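Local coordinates for protein type ii site-specific deoxyribonuclease (Klebsiella pneumoniae, PDB 6EKR) that probably cuts double-stranded DNA at a specific site, as a type II restriction endonuclease built around a PD-(D/E)xK nuclease core, at residues S66-D71 with S230-D235. The protein carries 2 engineered substitutions. Residues are numbered along the deposited sequence; the frame is centred on the assembly and turned at random.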
ATOM      1  N   SER A  66      -9.106  21.403  10.204  1.00 57.84           N
ATOM      2  CA  SER A  66      -9.435  19.993  10.211  1.00 56.44           C
ATOM      3  C   SER A  66      -9.623  19.555   8.767  1.00 55.72           C
ATOM      4  O   SER A  66      -9.766  20.394   7.885  1.00 55.68           O
ATOM      5  CB  SER A  66     -10.723  19.758  10.990  1.00 56.26           C
ATOM      6  OG  SER A  66     -11.818  20.272  10.274  1.00 55.37           O
ATOM      7  N   ARG A  67      -9.611  18.245   8.530  1.00 54.70           N
ATOM      8  CA  ARG A  67     -10.019  17.683   7.241  1.00 53.57           C
ATOM      9  C   ARG A  67     -11.423  18.188   6.887  1.00 52.95           C
ATOM     10  O   ARG A  67     -12.185  18.566   7.781  1.00 52.64           O
ATOM     11  CB  ARG A  67     -10.002  16.151   7.292  1.00 53.34           C
ATOM     12  CG  ARG A  67     -11.051  15.551   8.200  1.00 52.59           C
ATOM     13  CD  ARG A  67     -10.794  14.088   8.422  1.00 52.93           C
ATOM     14  NE  ARG A  67      -9.595  13.871   9.227  1.00 52.92           N
ATOM     15  CZ  ARG A  67      -8.995  12.698   9.386  1.00 52.61           C
ATOM     16  NH1 ARG A  67      -9.466  11.607   8.795  1.00 52.61           N
ATOM     17  NH2 ARG A  67      -7.912  12.619  10.137  1.00 52.94           N
ATOM     18  N   PRO A  68     -11.770  18.188   5.587  1.00 52.35           N
ATOM     19  CA  PRO A  68     -13.052  18.742   5.158  1.00 51.86           C
ATOM     20  C   PRO A  68     -14.241  17.914   5.647  1.00 51.32           C
ATOM     21  O   PRO A  68     -14.177  16.683   5.682  1.00 51.22           O
ATOM     22  CB  PRO A  68     -12.950  18.716   3.631  1.00 51.94           C
ATOM     23  CG  PRO A  68     -11.998  17.612   3.338  1.00 52.12           C
ATOM     24  CD  PRO A  68     -10.993  17.660   4.450  1.00 52.36           C
ATOM     25  N   VAL A  69     -15.314  18.609   6.010  1.00 50.88           N
ATOM     26  CA  VAL A  69     -16.488  18.009   6.636  1.00 50.54           C
ATOM     27  C   VAL A  69     -17.753  18.409   5.880  1.00 50.50           C
ATOM     28  O   VAL A  69     -18.035  19.596   5.703  1.00 50.26           O
ATOM     29  CB  VAL A  69     -16.588  18.429   8.133  1.00 50.42           C
ATOM     30  CG1 VAL A  69     -18.021  18.421   8.632  1.00 50.38           C
ATOM     31  CG2 VAL A  69     -15.738  17.528   8.997  1.00 50.49           C
ATOM     32  N   ARG A  70     -18.504  17.411   5.426  1.00 50.51           N
ATOM     33  CA  ARG A  70     -19.805  17.665   4.831  1.00 50.75           C
ATOM     34  C   ARG A  70     -20.764  18.175   5.895  1.00 50.93           C
ATOM     35  O   ARG A  70     -21.279  17.401   6.703  1.00 50.70           O
ATOM     36  CB  ARG A  70     -20.365  16.421   4.134  1.00 50.69           C
ATOM     37  CG  ARG A  70     -19.983  16.326   2.672  1.00 50.34           C
ATOM     38  CD  ARG A  70     -20.649  15.154   1.997  1.00 49.50           C
ATOM     39  NE  ARG A  70     -22.080  15.372   1.825  1.00 49.59           N
ATOM     40  CZ  ARG A  70     -22.932  14.465   1.359  1.00 49.21           C
ATOM     41  NH1 ARG A  70     -22.516  13.250   1.013  1.00 48.37           N
ATOM     42  NH2 ARG A  70     -24.212  14.778   1.245  1.00 48.82           N
ATOM     43  N   ASP A  71     -20.978  19.488   5.878  1.00 51.58           N
ATOM     44  CA  ASP A  71     -21.845  20.186   6.825  1.00 52.33           C
ATOM     45  C   ASP A  71     -23.271  19.659   6.811  1.00 52.42           C
ATOM     46  O   ASP A  71     -23.947  19.614   7.844  1.00 52.37           O
ATOM     47  CB  ASP A  71     -21.877  21.666   6.491  1.00 52.63           C
ATOM     48  CG  ASP A  71     -22.716  22.452   7.463  1.00 54.13           C
ATOM     49  OD1 ASP A  71     -22.117  23.133   8.315  1.00 56.82           O
ATOM     50  OD2 ASP A  71     -23.967  22.378   7.394  1.00 55.06           O
ATOM     51  N   SER A 230     -15.154   8.585   3.524  1.00 46.31           N
ATOM     52  CA  SER A 230     -15.141   9.356   2.293  1.00 46.71           C
ATOM     53  C   SER A 230     -14.003   8.890   1.394  1.00 47.37           C
ATOM     54  O   SER A 230     -13.424   7.824   1.604  1.00 47.16           O
ATOM     55  CB  SER A 230     -14.989  10.851   2.602  1.00 46.66           C
ATOM     56  OG  SER A 230     -13.638  11.195   2.903  1.00 46.34           O
ATOM     57  N   GLU A 231     -13.729   9.689   0.367  1.00 48.18           N
ATOM     58  CA  GLU A 231     -12.514   9.586  -0.416  1.00 48.86           C
ATOM     59  C   GLU A 231     -12.023  10.996  -0.673  1.00 49.55           C
ATOM     60  O   GLU A 231     -11.331  11.250  -1.650  1.00 49.68           O
ATOM     61  CB  GLU A 231     -12.763   8.857  -1.736  1.00 48.88           C
ATOM     62  CG  GLU A 231     -13.046   7.375  -1.617  1.00 48.95           C
ATOM     63  CD  GLU A 231     -11.935   6.597  -0.937  1.00 50.28           C
ATOM     64  OE1 GLU A 231     -10.801   7.119  -0.807  1.00 50.11           O
ATOM     65  OE2 GLU A 231     -12.202   5.448  -0.527  1.00 51.30           O
ATOM     66  N   THR A 232     -12.392  11.909   0.216  1.00 50.81           N
ATOM     67  CA  THR A 232     -11.997  13.306   0.111  1.00 52.40           C
ATOM     68  C   THR A 232     -10.505  13.496   0.314  1.00 53.67           C
ATOM     69  O   THR A 232      -9.860  12.772   1.074  1.00 53.70           O
ATOM     70  CB  THR A 232     -12.722  14.189   1.141  1.00 52.36           C
ATOM     71  OG1 THR A 232     -12.440  13.722   2.466  1.00 52.77           O
ATOM     72  CG2 THR A 232     -14.222  14.181   0.908  1.00 52.78           C
ATOM     73  N   GLN A 233      -9.960  14.475  -0.387  1.00 55.64           N
ATOM     74  CA  GLN A 233      -8.605  14.911  -0.140  1.00 57.70           C
ATOM     75  C   GLN A 233      -8.590  16.421  -0.064  1.00 59.20           C
ATOM     76  O   GLN A 233      -9.178  17.108  -0.907  1.00 59.30           O
ATOM     77  CB  GLN A 233      -7.655  14.431  -1.228  1.00 57.65           C
ATOM     78  CG  GLN A 233      -6.185  14.597  -0.850  1.00 58.06           C
ATOM     79  CD  GLN A 233      -5.254  14.344  -2.014  1.00 57.89           C
ATOM     80  OE1 GLN A 233      -5.365  14.989  -3.071  1.00 57.55           O
ATOM     81  NE2 GLN A 233      -4.322  13.407  -1.829  1.00 56.51           N
ATOM     82  N   GLN A 234      -7.917  16.926   0.962  1.00 61.19           N
ATOM     83  CA  GLN A 234      -7.792  18.349   1.166  1.00 63.06           C
ATOM     84  C   GLN A 234      -6.676  18.902   0.301  1.00 64.32           C
ATOM     85  O   GLN A 234      -5.606  18.299   0.185  1.00 64.50           O
ATOM     86  CB  GLN A 234      -7.502  18.647   2.633  1.00 63.04           C
ATOM     87  CG  GLN A 234      -7.812  20.071   3.029  1.00 63.78           C
ATOM     88  CD  GLN A 234      -8.264  20.184   4.470  1.00 64.63           C
ATOM     89  OE1 GLN A 234      -7.506  19.882   5.397  1.00 66.02           O
ATOM     90  NE2 GLN A 234      -9.503  20.630   4.670  1.00 64.03           N
ATOM     91  N   ASP A 235      -6.953  20.037  -0.327  1.00 65.96           N
ATOM     92  CA  ASP A 235      -5.912  20.872  -0.894  1.00 67.46           C
ATOM     93  C   ASP A 235      -5.942  22.136  -0.052  1.00 68.36           C
ATOM     94  O   ASP A 235      -6.754  23.037  -0.309  1.00 68.73           O
ATOM     95  CB  ASP A 235      -6.204  21.177  -2.361  1.00 67.57           C
ATOM     96  CG  ASP A 235      -4.977  21.657  -3.121  1.00 68.55           C
ATOM     97  OD1 ASP A 235      -3.955  22.015  -2.482  1.00 69.12           O
ATOM     98  OD2 ASP A 235      -5.045  21.678  -4.372  1.00 68.79           O
TER
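One hydrogen bond ties the two segments together, from the side-chain amide of Q234 to the backbone of S66. NE2 of Q234 donates an N-H to S66 O over 3.2 Å, with an N-H...O angle of 153°. It arrives in the carbonyl plane, on a lone pair, and the acceptor lies almost in the plane of the amide. In Q234, CG anti to the backbone N (chi1 -161°) carries the chain off strand 232-235 toward the loop, and a bend at chi2 (148°) helps to place the amide. OE1 of the same amide sits beside the backbone of R67, 3.8 Å from its CA.

The rest is van der Waals packing around P68. Its ring is placed between two side chains that project from the strand two residues apart: CD of P68 lies against the amide of Q234, 3.3 Å from NE2, while CG lies 4.0 Å from OG1 of T232. That hydroxyl also shares a 2.8 Å hydrogen bond with OG of S230 in its own segment.

On the loop side, OG of S66 donates forward to R67 O, 3.0 Å away, and is also hydrogen-bonded to N of F59. The R67 side chain runs off to a salt bridge of NE with OD2 of D123 in helix 101-125, which S66 and V69 also touch. V241 of strand 240-243, the antiparallel partner of 232-235, packs on P68 and T232. The contact thus joins this two-stranded hairpin to the loop leaving strand 64-65, with strand 53-61 alongside: Y56 touches T232, and F59 and H57 form backbone hydrogen bonds with S66 and V69.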